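Local atomic coordinates of mannan endo-1,4-beta-mannosidase (Mytilus edulis, PDB entry 2C0H), a protein that hydrolyses internal 1,4-beta-mannosidic linkages in the backbones of mannans, galactomannans and glucomannans. Residues G59-V64 / G319-S324; N296-A301 / W330-R335; W311-G316 / Q338-R343. The protein carries 3 engineered substitutions. One frame throughout, in Å; residues are numbered along the deposited sequence.

Contact 1. Residues G59-V64 / G319-S324; sequences GNSVRV and GAWTWS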
ATOM      1  N   GLY A  59       0.183  12.634  13.392  1.00 15.29           N
ATOM      2  CA  GLY A  59      -0.000  11.692  12.277  1.00 14.31           C
ATOM      3  C   GLY A  59      -1.385  11.868  11.697  1.00 14.00           C
ATOM      4  O   GLY A  59      -2.331  12.228  12.416  1.00 15.12           O
ATOM      5  N   ASN A  60      -1.515  11.582  10.402  1.00 12.36           N
ATOM      6  CA  ASN A  60      -2.775  11.779   9.688  1.00 12.37           C
ATOM      7  C   ASN A  60      -3.220  10.567   8.886  1.00 11.85           C
ATOM      8  O   ASN A  60      -4.240  10.644   8.190  1.00 12.53           O
ATOM      9  CB  ASN A  60      -2.697  13.008   8.766  1.00 13.04           C
ATOM     10  CG  ASN A  60      -1.611  12.908   7.694  1.00 12.02           C
ATOM     11  OD1 ASN A  60      -1.271  11.825   7.203  1.00 12.45           O
ATOM     12  ND2 ASN A  60      -1.075  14.065   7.296  1.00 12.63           N
ATOM     13  N   SER A  61      -2.495   9.457   8.965  1.00 11.19           N
ATOM     14  CA  SER A  61      -2.862   8.276   8.177  1.00 12.00           C
ATOM     15  C   SER A  61      -2.311   6.979   8.731  1.00 12.08           C
ATOM     16  O   SER A  61      -1.236   6.954   9.335  1.00 12.74           O
ATOM     17  CB  SER A  61      -2.451   8.439   6.711  1.00 12.36           C
ATOM     18  OG  SER A  61      -1.145   8.945   6.572  1.00 15.49           O
ATOM     19  N   VAL A  62      -3.053   5.901   8.491  1.00 12.33           N
ATOM     20  CA  VAL A  62      -2.704   4.555   8.950  1.00 12.35           C
ATOM     21  C   VAL A  62      -2.902   3.590   7.781  1.00 12.70           C
ATOM     22  O   VAL A  62      -3.927   3.684   7.090  1.00 12.26           O
ATOM     23  CB  VAL A  62      -3.577   4.091  10.148  1.00 13.51           C
ATOM     24  CG1 VAL A  62      -3.213   2.690  10.588  1.00 14.47           C
ATOM     25  CG2 VAL A  62      -3.446   5.028  11.313  1.00 15.17           C
ATOM     26  N   ARG A  63      -1.942   2.687   7.579  1.00 12.02           N
ATOM     27  CA  ARG A  63      -2.059   1.563   6.638  1.00 12.48           C
ATOM     28  C   ARG A  63      -2.400   0.297   7.436  1.00 12.80           C
ATOM     29  O   ARG A  63      -1.712  -0.059   8.409  1.00 13.09           O
ATOM     30  CB  ARG A  63      -0.759   1.400   5.835  1.00 12.79           C
ATOM     31  CG  ARG A  63      -0.662   0.220   4.862  1.00 13.43           C
ATOM     32  CD  ARG A  63       0.615   0.363   3.993  1.00 13.83           C
ATOM     33  NE  ARG A  63       0.832  -0.687   2.979  1.00 14.71           N
ATOM     34  CZ  ARG A  63       1.766  -1.634   2.996  1.00 16.39           C
ATOM     35  NH1 ARG A  63       2.635  -1.747   3.995  1.00 17.84           N
ATOM     36  NH2 ARG A  63       1.850  -2.494   1.991  1.00 15.27           N
ATOM     37  N   VAL A  64      -3.450  -0.394   7.011  1.00 12.95           N
ATOM     38  CA  VAL A  64      -3.899  -1.613   7.680  1.00 12.63           C
ATOM     39  C   VAL A  64      -4.128  -2.729   6.668  1.00 12.70           C
ATOM     40  O   VAL A  64      -4.611  -2.470   5.579  1.00 13.95           O
ATOM     41  CB  VAL A  64      -5.173  -1.354   8.502  1.00 13.68           C
ATOM     42  CG1 VAL A  64      -6.357  -1.042   7.627  1.00 15.34           C
ATOM     43  CG2 VAL A  64      -5.496  -2.520   9.408  1.00 15.03           C
ATOM     44  N   GLY A 319       4.600  11.139   1.073  1.00 10.67           N
ATOM     45  CA  GLY A 319       4.198  10.522   2.308  1.00 10.65           C
ATOM     46  C   GLY A 319       5.302   9.672   2.887  1.00 10.39           C
ATOM     47  O   GLY A 319       6.287   9.359   2.209  1.00 10.67           O
ATOM     48  N   ALA A 320       5.120   9.339   4.165  1.00 10.29           N
ATOM     49  CA  ALA A 320       6.052   8.482   4.886  1.00 10.76           C
ATOM     50  C   ALA A 320       5.286   7.736   5.988  1.00 10.70           C
ATOM     51  O   ALA A 320       4.659   8.350   6.844  1.00 11.04           O
ATOM     52  CB  ALA A 320       7.168   9.327   5.458  1.00 11.25           C
ATOM     53  N   TRP A 321       5.285   6.406   5.901  1.00 10.70           N
ATOM     54  CA  TRP A 321       4.652   5.537   6.880  1.00 10.84           C
ATOM     55  C   TRP A 321       5.688   4.598   7.502  1.00 10.79           C
ATOM     56  O   TRP A 321       6.325   3.839   6.809  1.00 10.84           O
ATOM     57  CB  TRP A 321       3.568   4.686   6.236  1.00 12.00           C
ATOM     58  CG  TRP A 321       2.445   5.466   5.635  1.00 12.79           C
ATOM     59  CD1 TRP A 321       1.904   6.627   6.103  1.00 13.90           C
ATOM     60  CD2 TRP A 321       1.681   5.098   4.483  1.00 13.28           C
ATOM     61  NE1 TRP A 321       0.842   7.013   5.300  1.00 15.10           N
ATOM     62  CE2 TRP A 321       0.697   6.093   4.295  1.00 14.91           C
ATOM     63  CE3 TRP A 321       1.734   4.026   3.597  1.00 13.27           C
ATOM     64  CZ2 TRP A 321      -0.227   6.044   3.244  1.00 14.86           C
ATOM     65  CZ3 TRP A 321       0.807   3.988   2.546  1.00 14.28           C
ATOM     66  CH2 TRP A 321      -0.136   4.993   2.382  1.00 14.48           C
ATOM     67  N   THR A 322       5.881   4.685   8.815  1.00 11.16           N
ATOM     68  CA  THR A 322       6.822   3.808   9.473  1.00 11.57           C
ATOM     69  C   THR A 322       6.281   2.392   9.624  1.00 11.68           C
ATOM     70  O   THR A 322       5.081   2.168   9.620  1.00 11.91           O
ATOM     71  CB  THR A 322       7.143   4.316  10.872  1.00 11.32           C
ATOM     72  OG1 THR A 322       5.940   4.518  11.594  1.00 13.28           O
ATOM     73  CG2 THR A 322       7.969   5.594  10.811  1.00 15.33           C
ATOM     74  N   TRP A 323       7.191   1.446   9.787  1.00 11.79           N
ATOM     75  CA  TRP A 323       6.846   0.074  10.065  1.00 12.03           C
ATOM     76  C   TRP A 323       7.311  -0.259  11.480  1.00 12.36           C
ATOM     77  O   TRP A 323       8.531  -0.172  11.717  1.00 12.66           O
ATOM     78  CB  TRP A 323       7.582  -0.848   9.092  1.00 13.01           C
ATOM     79  CG  TRP A 323       7.286  -2.274   9.368  1.00 13.20           C
ATOM     80  CD1 TRP A 323       7.994  -3.131  10.171  1.00 14.72           C
ATOM     81  CD2 TRP A 323       6.149  -2.997   8.904  1.00 14.09           C
ATOM     82  NE1 TRP A 323       7.372  -4.360  10.193  1.00 14.58           N
ATOM     83  CE2 TRP A 323       6.232  -4.295   9.433  1.00 14.59           C
ATOM     84  CE3 TRP A 323       5.063  -2.669   8.086  1.00 14.11           C
ATOM     85  CZ2 TRP A 323       5.270  -5.270   9.165  1.00 15.49           C
ATOM     86  CZ3 TRP A 323       4.120  -3.649   7.812  1.00 14.00           C
ATOM     87  CH2 TRP A 323       4.222  -4.920   8.358  1.00 14.54           C
ATOM     88  N   SER A 324       6.439  -0.627  12.426  1.00 11.75           N
ATOM     89  CA  SER A 324       4.966  -0.508  12.458  1.00 11.22           C
ATOM     90  C   SER A 324       4.491  -0.431  13.926  1.00 12.05           C
ATOM     91  O   SER A 324       5.307  -0.543  14.850  1.00 11.78           O
ATOM     92  CB  SER A 324       4.312  -1.745  11.845  1.00 11.56           C
ATOM     93  OG  SER A 324       4.553  -2.876  12.675  1.00 11.97           O
TER

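Contact 2. Residues N296-A301 / W330-R335; sequences NQEHGA and WNNQLR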
ATOM      1  N   ASN A 296      12.082   2.234   9.029  1.00 11.48           N
ATOM      2  CA  ASN A 296      12.219   2.585  10.449  1.00 11.92           C
ATOM      3  C   ASN A 296      13.675   2.891  10.795  1.00 12.18           C
ATOM      4  O   ASN A 296      14.595   2.605  10.041  1.00 11.80           O
ATOM      5  CB  ASN A 296      11.631   1.511  11.392  1.00 12.44           C
ATOM      6  CG  ASN A 296      12.182   0.123  11.151  1.00 13.06           C
ATOM      7  OD1 ASN A 296      13.395  -0.100  11.083  1.00 14.96           O
ATOM      8  ND2 ASN A 296      11.278  -0.850  11.026  1.00 13.23           N
ATOM      9  N   GLN A 297      13.842   3.537  11.937  1.00 13.75           N
ATOM     10  CA  GLN A 297      15.158   3.959  12.416  1.00 14.58           C
ATOM     11  C   GLN A 297      16.062   2.758  12.696  1.00 14.61           C
ATOM     12  O   GLN A 297      17.276   2.820  12.501  1.00 14.20           O
ATOM     13  CB  GLN A 297      14.943   4.783  13.668  1.00 15.23           C
ATOM     14  CG  GLN A 297      16.151   5.374  14.292  1.00 16.02           C
ATOM     15  CD  GLN A 297      15.796   6.083  15.571  1.00 17.11           C
ATOM     16  OE1 GLN A 297      14.878   6.923  15.623  1.00 19.02           O
ATOM     17  NE2 GLN A 297      16.496   5.727  16.634  1.00 20.08           N
ATOM     18  N   GLU A 298      15.471   1.658  13.128  1.00 15.04           N
ATOM     19  CA  GLU A 298      16.240   0.454  13.414  1.00 16.05           C
ATOM     20  C   GLU A 298      16.970  -0.090  12.175  1.00 16.38           C
ATOM     21  O   GLU A 298      18.021  -0.731  12.287  1.00 16.72           O
ATOM     22  CB  GLU A 298      15.326  -0.599  14.055  1.00 17.28           C
ATOM     23  CG  GLU A 298      14.869  -0.265  15.500  1.00 19.56           C
ATOM     24  CD  GLU A 298      13.756   0.795  15.634  1.00 21.76           C
ATOM     25  OE1 GLU A 298      13.226   1.302  14.621  1.00 24.45           O
ATOM     26  OE2 GLU A 298      13.374   1.130  16.785  1.00 23.81           O
ATOM     27  N   HIS A 299      16.423   0.190  10.993  1.00 15.64           N
ATOM     28  CA  HIS A 299      17.019  -0.181   9.713  1.00 16.08           C
ATOM     29  C   HIS A 299      17.250   1.055   8.844  1.00 15.69           C
ATOM     30  O   HIS A 299      17.074   1.017   7.620  1.00 15.40           O
ATOM     31  CB  HIS A 299      16.107  -1.199   9.014  1.00 17.26           C
ATOM     32  CG  HIS A 299      15.901  -2.444   9.816  1.00 19.42           C
ATOM     33  ND1 HIS A 299      14.853  -2.596  10.695  1.00 21.83           N
ATOM     34  CD2 HIS A 299      16.630  -3.581   9.898  1.00 22.94           C
ATOM     35  CE1 HIS A 299      14.941  -3.776  11.283  1.00 23.14           C
ATOM     36  NE2 HIS A 299      16.012  -4.393  10.818  1.00 24.19           N
ATOM     37  N   GLY A 300      17.694   2.138   9.477  1.00 14.69           N
ATOM     38  CA  GLY A 300      17.865   3.433   8.820  1.00 15.71           C
ATOM     39  C   GLY A 300      19.280   3.945   8.623  1.00 15.62           C
ATOM     40  O   GLY A 300      19.475   5.142   8.404  1.00 16.06           O
ATOM     41  N   ALA A 301      20.267   3.049   8.690  1.00 16.48           N
ATOM     42  CA  ALA A 301      21.659   3.398   8.370  1.00 17.00           C
ATOM     43  C   ALA A 301      22.166   4.580   9.196  1.00 17.59           C
ATOM     44  O   ALA A 301      22.900   5.420   8.689  1.00 19.61           O
ATOM     45  CB  ALA A 301      21.800   3.689   6.882  1.00 17.12           C
ATOM     46  N   TRP A 330       7.638   1.925  19.097  1.00 15.35           N
ATOM     47  CA  TRP A 330       6.518   2.826  18.779  1.00 15.44           C
ATOM     48  C   TRP A 330       6.855   4.276  19.138  1.00 16.01           C
ATOM     49  O   TRP A 330       6.524   5.204  18.398  1.00 16.04           O
ATOM     50  CB  TRP A 330       5.236   2.335  19.470  1.00 15.74           C
ATOM     51  CG  TRP A 330       3.940   3.078  19.212  1.00 14.59           C
ATOM     52  CD1 TRP A 330       3.074   3.521  20.153  1.00 14.78           C
ATOM     53  CD2 TRP A 330       3.344   3.424  17.933  1.00 14.24           C
ATOM     54  NE1 TRP A 330       1.982   4.136  19.570  1.00 16.27           N
ATOM     55  CE2 TRP A 330       2.119   4.071  18.210  1.00 13.50           C
ATOM     56  CE3 TRP A 330       3.722   3.246  16.609  1.00 14.03           C
ATOM     57  CZ2 TRP A 330       1.283   4.562  17.203  1.00 14.44           C
ATOM     58  CZ3 TRP A 330       2.870   3.737  15.593  1.00 14.80           C
ATOM     59  CH2 TRP A 330       1.679   4.368  15.909  1.00 14.08           C
ATOM     60  N   ASN A 331       7.518   4.499  20.272  1.00 15.90           N
ATOM     61  CA  ASN A 331       7.920   5.865  20.601  1.00 16.52           C
ATOM     62  C   ASN A 331       8.820   6.534  19.552  1.00 15.89           C
ATOM     63  O   ASN A 331       8.661   7.733  19.322  1.00 15.49           O
ATOM     64  CB  ASN A 331       8.609   5.922  21.967  1.00 17.60           C
ATOM     65  CG  ASN A 331       7.660   5.702  23.120  1.00 20.21           C
ATOM     66  OD1 ASN A 331       6.444   5.909  23.016  1.00 23.67           O
ATOM     67  ND2 ASN A 331       8.222   5.297  24.261  1.00 24.41           N
ATOM     68  N   ASN A 332       9.751   5.786  18.936  1.00 15.26           N
ATOM     69  CA  ASN A 332      10.620   6.319  17.869  1.00 15.23           C
ATOM     70  C   ASN A 332       9.766   6.792  16.696  1.00 15.00           C
ATOM     71  O   ASN A 332      10.043   7.812  16.067  1.00 15.28           O
ATOM     72  CB  ASN A 332      11.599   5.269  17.348  1.00 16.40           C
ATOM     73  CG  ASN A 332      12.833   5.104  18.223  1.00 18.32           C
ATOM     74  OD1 ASN A 332      13.083   5.897  19.141  1.00 22.17           O
ATOM     75  ND2 ASN A 332      13.625   4.090  17.915  1.00 20.52           N
ATOM     76  N   GLN A 333       8.740   6.013  16.383  1.00 13.91           N
ATOM     77  CA  GLN A 333       7.865   6.342  15.266  1.00 13.53           C
ATOM     78  C   GLN A 333       7.051   7.593  15.524  1.00 13.21           C
ATOM     79  O   GLN A 333       6.940   8.477  14.645  1.00 13.69           O
ATOM     80  CB  GLN A 333       6.952   5.149  14.957  1.00 12.46           C
ATOM     81  CG  GLN A 333       7.685   3.891  14.473  1.00 13.08           C
ATOM     82  CD  GLN A 333       6.774   2.686  14.411  1.00 14.19           C
ATOM     83  OE1 GLN A 333       5.864   2.627  13.575  1.00 14.59           O
ATOM     84  NE2 GLN A 333       7.009   1.706  15.279  1.00 13.55           N
ATOM     85  N   LEU A 334       6.469   7.686  16.721  1.00 12.68           N
ATOM     86  CA  LEU A 334       5.702   8.859  17.141  1.00 13.25           C
ATOM     87  C   LEU A 334       6.579  10.123  17.197  1.00 13.22           C
ATOM     88  O   LEU A 334       6.147  11.196  16.819  1.00 13.70           O
ATOM     89  CB  LEU A 334       5.045   8.608  18.498  1.00 13.50           C
ATOM     90  CG  LEU A 334       3.939   7.550  18.554  1.00 13.74           C
ATOM     91  CD1 LEU A 334       3.477   7.323  19.993  1.00 15.66           C
ATOM     92  CD2 LEU A 334       2.766   7.926  17.665  1.00 15.39           C
ATOM     93  N   ARG A 335       7.820   9.993  17.652  1.00 14.76           N
ATOM     94  CA  ARG A 335       8.732  11.140  17.681  1.00 15.18           C
ATOM     95  C   ARG A 335       9.021  11.633  16.250  1.00 15.25           C
ATOM     96  O   ARG A 335       9.121  12.826  16.004  1.00 15.85           O
ATOM     97  CB  ARG A 335      10.034  10.754  18.399  1.00 15.78           C
ATOM     98  CG  ARG A 335      10.798  11.903  19.040  1.00 16.75           C
ATOM     99  CD  ARG A 335      12.086  11.387  19.671  1.00 16.87           C
ATOM    100  NE  ARG A 335      13.010  10.948  18.629  1.00 18.06           N
ATOM    101  CZ  ARG A 335      13.399   9.697  18.396  1.00 19.10           C
ATOM    102  NH1 ARG A 335      13.059   8.706  19.207  1.00 20.39           N
ATOM    103  NH2 ARG A 335      14.215   9.451  17.377  1.00 20.16           N
TER

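Contact 3. Residues W311-G316 / Q338-R343; sequences WAYTKG and QHLKSR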
ATOM      1  N   TRP A 311      13.615  13.937   5.407  1.00 13.12           N
ATOM      2  CA  TRP A 311      14.073  13.631   4.042  1.00 12.86           C
ATOM      3  C   TRP A 311      12.855  13.430   3.141  1.00 13.20           C
ATOM      4  O   TRP A 311      12.756  14.052   2.076  1.00 12.69           O
ATOM      5  CB  TRP A 311      14.986  12.401   4.003  1.00 14.41           C
ATOM      6  CG  TRP A 311      15.594  12.163   2.643  1.00 14.71           C
ATOM      7  CD1 TRP A 311      15.066  11.415   1.630  1.00 16.37           C
ATOM      8  CD2 TRP A 311      16.832  12.687   2.148  1.00 16.80           C
ATOM      9  NE1 TRP A 311      15.898  11.435   0.547  1.00 15.13           N
ATOM     10  CE2 TRP A 311      16.990  12.212   0.829  1.00 16.93           C
ATOM     11  CE3 TRP A 311      17.814  13.522   2.686  1.00 18.25           C
ATOM     12  CZ2 TRP A 311      18.097  12.539   0.043  1.00 18.46           C
ATOM     13  CZ3 TRP A 311      18.912  13.836   1.916  1.00 18.55           C
ATOM     14  CH2 TRP A 311      19.050  13.353   0.606  1.00 18.13           C
ATOM     15  N   ALA A 312      11.920  12.599   3.584  1.00 12.18           N
ATOM     16  CA  ALA A 312      10.712  12.332   2.778  1.00 11.90           C
ATOM     17  C   ALA A 312       9.963  13.621   2.509  1.00 12.29           C
ATOM     18  O   ALA A 312       9.542  13.884   1.382  1.00 12.20           O
ATOM     19  CB  ALA A 312       9.804  11.328   3.463  1.00 11.22           C
ATOM     20  N   TYR A 313       9.808  14.455   3.533  1.00 11.89           N
ATOM     21  CA  TYR A 313       8.976  15.668   3.432  1.00 11.91           C
ATOM     22  C   TYR A 313       9.603  16.711   2.518  1.00 12.32           C
ATOM     23  O   TYR A 313       8.890  17.365   1.743  1.00 13.41           O
ATOM     24  CB  TYR A 313       8.752  16.252   4.854  1.00 11.82           C
ATOM     25  CG  TYR A 313       7.790  17.444   4.926  1.00 11.62           C
ATOM     26  CD1 TYR A 313       6.431  17.304   4.672  1.00 11.15           C
ATOM     27  CD2 TYR A 313       8.238  18.715   5.279  1.00 11.38           C
ATOM     28  CE1 TYR A 313       5.562  18.369   4.728  1.00 10.43           C
ATOM     29  CE2 TYR A 313       7.371  19.801   5.325  1.00 12.19           C
ATOM     30  CZ  TYR A 313       6.025  19.637   5.044  1.00 10.30           C
ATOM     31  OH  TYR A 313       5.143  20.724   5.096  1.00 12.01           O
ATOM     32  N   THR A 314      10.927  16.869   2.589  1.00 13.17           N
ATOM     33  CA  THR A 314      11.613  17.944   1.867  1.00 14.04           C
ATOM     34  C   THR A 314      12.219  17.585   0.525  1.00 14.56           C
ATOM     35  O   THR A 314      12.580  18.496  -0.230  1.00 16.30           O
ATOM     36  CB  THR A 314      12.730  18.584   2.716  1.00 14.30           C
ATOM     37  OG1 THR A 314      13.761  17.638   2.990  1.00 16.06           O
ATOM     38  CG2 THR A 314      12.168  19.147   4.006  1.00 15.49           C
ATOM     39  N   LYS A 315      12.361  16.299   0.218  1.00 14.80           N
ATOM     40  CA  LYS A 315      13.018  15.889  -1.020  1.00 14.34           C
ATOM     41  C   LYS A 315      12.087  15.395  -2.120  1.00 14.22           C
ATOM     42  O   LYS A 315      12.556  14.749  -3.055  1.00 15.26           O
ATOM     43  CB  LYS A 315      14.118  14.861  -0.731  1.00 15.35           C
ATOM     44  CG  LYS A 315      15.175  15.349   0.254  1.00 18.73           C
ATOM     45  CD  LYS A 315      15.922  16.576  -0.252  1.00 21.56           C
ATOM     46  CE  LYS A 315      17.197  16.812   0.549  1.00 22.83           C
ATOM     47  NZ  LYS A 315      18.012  17.925   0.010  1.00 25.29           N
ATOM     48  N   GLY A 316      10.802  15.737  -2.023  1.00 13.61           N
ATOM     49  CA  GLY A 316       9.867  15.591  -3.142  1.00 13.40           C
ATOM     50  C   GLY A 316       8.936  14.415  -3.034  1.00 12.94           C
ATOM     51  O   GLY A 316       8.166  14.148  -3.966  1.00 13.12           O
ATOM     52  N   GLN A 338       5.853  13.497  14.986  1.00 15.73           N
ATOM     53  CA  GLN A 338       5.736  14.751  15.706  1.00 16.54           C
ATOM     54  C   GLN A 338       6.592  15.863  15.099  1.00 16.00           C
ATOM     55  O   GLN A 338       6.230  17.055  15.192  1.00 16.20           O
ATOM     56  CB  GLN A 338       6.141  14.477  17.151  1.00 16.99           C
ATOM     57  CG  GLN A 338       5.840  15.557  18.131  1.00 19.33           C
ATOM     58  CD  GLN A 338       6.264  15.129  19.519  1.00 19.82           C
ATOM     59  OE1 GLN A 338       5.483  15.195  20.470  1.00 24.90           O
ATOM     60  NE2 GLN A 338       7.498  14.648  19.632  1.00 25.01           N
ATOM     61  N   HIS A 339       7.713  15.477  14.485  1.00 15.41           N
ATOM     62  CA  HIS A 339       8.631  16.430  13.844  1.00 15.66           C
ATOM     63  C   HIS A 339       7.943  17.202  12.729  1.00 15.71           C
ATOM     64  O   HIS A 339       8.244  18.363  12.498  1.00 16.36           O
ATOM     65  CB  HIS A 339       9.891  15.738  13.295  1.00 16.18           C
ATOM     66  CG  HIS A 339      10.920  16.699  12.798  1.00 15.96           C
ATOM     67  ND1 HIS A 339      11.558  17.593  13.632  1.00 16.83           N
ATOM     68  CD2 HIS A 339      11.394  16.941  11.553  1.00 16.85           C
ATOM     69  CE1 HIS A 339      12.391  18.333  12.924  1.00 17.92           C
ATOM     70  NE2 HIS A 339      12.315  17.957  11.660  1.00 18.82           N
ATOM     71  N   LEU A 340       6.989  16.576  12.053  1.00 15.57           N
ATOM     72  CA  LEU A 340       6.286  17.256  10.966  1.00 16.39           C
ATOM     73  C   LEU A 340       4.969  17.931  11.369  1.00 17.33           C
ATOM     74  O   LEU A 340       4.342  18.591  10.528  1.00 17.51           O
ATOM     75  CB  LEU A 340       5.991  16.254   9.837  1.00 15.87           C
ATOM     76  CG  LEU A 340       7.178  15.548   9.187  1.00 15.14           C
ATOM     77  CD1 LEU A 340       6.669  14.720   8.004  1.00 15.74           C
ATOM     78  CD2 LEU A 340       8.255  16.510   8.728  1.00 14.78           C
ATOM     79  N   LYS A 341       4.550  17.784  12.627  1.00 19.37           N
ATOM     80  CA  LYS A 341       3.187  18.149  13.045  1.00 20.39           C
ATOM     81  C   LYS A 341       2.745  19.539  12.561  1.00 21.39           C
ATOM     82  O   LYS A 341       1.664  19.673  11.976  1.00 23.04           O
ATOM     83  CB  LYS A 341       3.018  18.029  14.571  1.00 20.43           C
ATOM     84  CG  LYS A 341       1.613  18.348  15.042  1.00 21.90           C
ATOM     85  CD  LYS A 341       1.529  18.485  16.557  1.00 23.17           C
ATOM     86  CE  LYS A 341       1.522  17.179  17.266  1.00 25.94           C
ATOM     87  NZ  LYS A 341       1.196  17.395  18.708  1.00 26.90           N
ATOM     88  N   SER A 342       3.569  20.560  12.780  1.00 21.89           N
ATOM     89  CA  SER A 342       3.167  21.937  12.442  1.00 22.06           C
ATOM     90  C   SER A 342       3.613  22.427  11.059  1.00 22.05           C
ATOM     91  O   SER A 342       3.481  23.616  10.751  1.00 22.92           O
ATOM     92  CB  SER A 342       3.682  22.897  13.520  1.00 22.77           C
ATOM     93  OG  SER A 342       2.980  22.678  14.736  1.00 26.00           O
ATOM     94  N   ARG A 343       4.113  21.529  10.215  1.00 21.03           N
ATOM     95  CA  ARG A 343       4.827  21.941   9.004  1.00 20.69           C
ATOM     96  C   ARG A 343       3.882  22.206   7.840  1.00 20.40           C
ATOM     97  O   ARG A 343       2.889  21.504   7.662  1.00 19.28           O
ATOM     98  CB  ARG A 343       5.887  20.898   8.609  1.00 20.12           C
ATOM     99  CG  ARG A 343       7.028  20.713   9.622  1.00 20.18           C
ATOM    100  CD  ARG A 343       8.038  21.833   9.579  1.00 19.60           C
ATOM    101  NE  ARG A 343       8.863  21.776   8.374  1.00 19.93           N
ATOM    102  CZ  ARG A 343      10.010  21.102   8.232  1.00 18.55           C
ATOM    103  NH1 ARG A 343      10.552  20.423   9.238  1.00 22.39           N
ATOM    104  NH2 ARG A 343      10.648  21.134   7.076  1.00 20.21           N
TER

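Contact 1. Residues G59-V64 / G319-S324
R63 runs across the indole of W321 at about a right angle, and its course can be followed atom by atom. CB stands 4.2 Å above the ring plane, offset toward the rim. From there the chain leaves with CG anti to the backbone N (chi1 176°) and stays extended to NE, which carries CD past the six-membered ring. CD is 3.9 Å from W321 CE3 and equally near CZ3; this is a van der Waals contact of the CD methylene. Beyond it the polar end passes on to other partners: NH1 bonds to N25 OD1 and pairs with E294, while NH2 bonds to N162 OD1 and pairs with D159. The guanidinium is nearly parallel to the indole (8°) but is not stacked on it; the touching atom is CD of the stem.

The other end of the ring is held by a hydrogen bond. W321 NE1 donates to S61 OG at 3.0 Å, with an N-H...O angle of 151°, and the oxygen is displaced slightly from the indole plane. S61 OG in turn donates to N60 OD1 at 3.0 Å, which makes a chain of two hydrogen bonds from indole to hydroxyl to amide and gives the buried NE1 an acceptor whose own proton is directed onward. Both strands belong to the barrel wall, separated by strand 17-25, so these side chains meet in its interior. The chemistry is consistent with a second-shell role for W321, which packs against the stem of an arginine whose charged end is bonded to the probable nucleophile E294 and to N162, probably a substrate-binding residue.

Contact 2. Residues N296-A301 / W330-R335
The guanidinium of R335 receives two amide oxygens at its edge: Q297 OE1 from across the contact and N332 OD1 from its own helix. R335 NH2 donates to Q297 OE1 at 3.1 Å, the donor tilted 19° from the carbonyl plane, and the two flat groups are turned 58° to each other. R335 NH1 reaches N332 OD1 at 2.8 Å, which helps hold the N332 amide with its ND2 turned toward E298. That ND2 meets E298 OE2 at 3.2 Å from above the carboxylate plane, a bent bond with an N-H...O angle of 137°.

The Q297 chain, extended beyond CG, crosses N332 at about a right angle, and Q297 NE2 comes within 3.5 Å of N332 ND2 as plain packing. Q297 OE1 is also bonded to S305 OG, while R335 NE pairs with E306, so the Q297-R335 side of the network continues onto helix 305-314. The four touching residues are partly exposed, as befits a surface contact. The placing of these parts fits the catalytic face of a (beta/alpha)8 barrel of glycoside hydrolase family 5: the loop that follows strand 290-294, whose last residue is the probable nucleophile E294, is tied to the start of helix 330-339.

Contact 3. Residues W311-G316 / Q338-R343
The torsions of Y313 and R343 bring the two side chains together. In Y313, chi1 (-174°) sets CG opposite the main-chain nitrogen, sending the ring out from the helix, and R343 is folded at chi2 (-76°) and again at chi3, so that the face of its guanidinium turns back toward Y313 CD2. That carbon lies over the face, 3.9 Å from R343 NH2, and the two planes are 88° apart. The ring therefore presents its CD2-CE2 side to the flat of the guanidinium. Closer to the R343 backbone, CB packs 3.8 Å from Y313 CE2, and the phenol oxygen OH passes 3.4 Å from the R343 carbonyl carbon. T314 adds its methyl CG2, 4.0 Å from R343 NH2.

L340 fills in near the base of the ring: its CD2 is 3.9 Å from Y313 CB, an apolar contact in which the two side chains slide past each other in opposite directions. The turn from L340 to R343, a type I beta turn closed by R343 N to L340 O at 3.0 Å, sets both residues against the tyrosine. The polar ends are satisfied by other residues: Y313 OH bonds to G347 O and H346 N, and R343 pairs with D345 and E310. With an alanine in place of the tyrosine, the loss of the ring would probably open a gap between L340 and R343 and leave G347 O and H346 N without their phenol partner.

The contact joins the C-terminal end of helix 305-314 to the chain leaving helix 330-339, with F20 of strand 17-25 meeting the Y313 ring edge-to-face and also touching L340.

Overall arrangement
From the N terminus, the first segment is 59-64, and contact 1 closes the longest loop, 254 residues, when the chain returns as strand 319-322. Before that return it passes through 296-301 and then 311-316, the first halves of contacts 2 and 3. Their partners on and after helix 330-339 come later, closing loops of 28 and 21 residues. All three contacts therefore cross pairwise, and none is nested. Contact 1 meets contact 2 where T322 OG1 and Q333 OE1 are 2.7 Å apart, and meets contact 3 where A320 and A312 pack. Together they tie the barrel interior to the last two barrel helices, with contacts 2 and 3 at successive places along helix 330-339 and beyond.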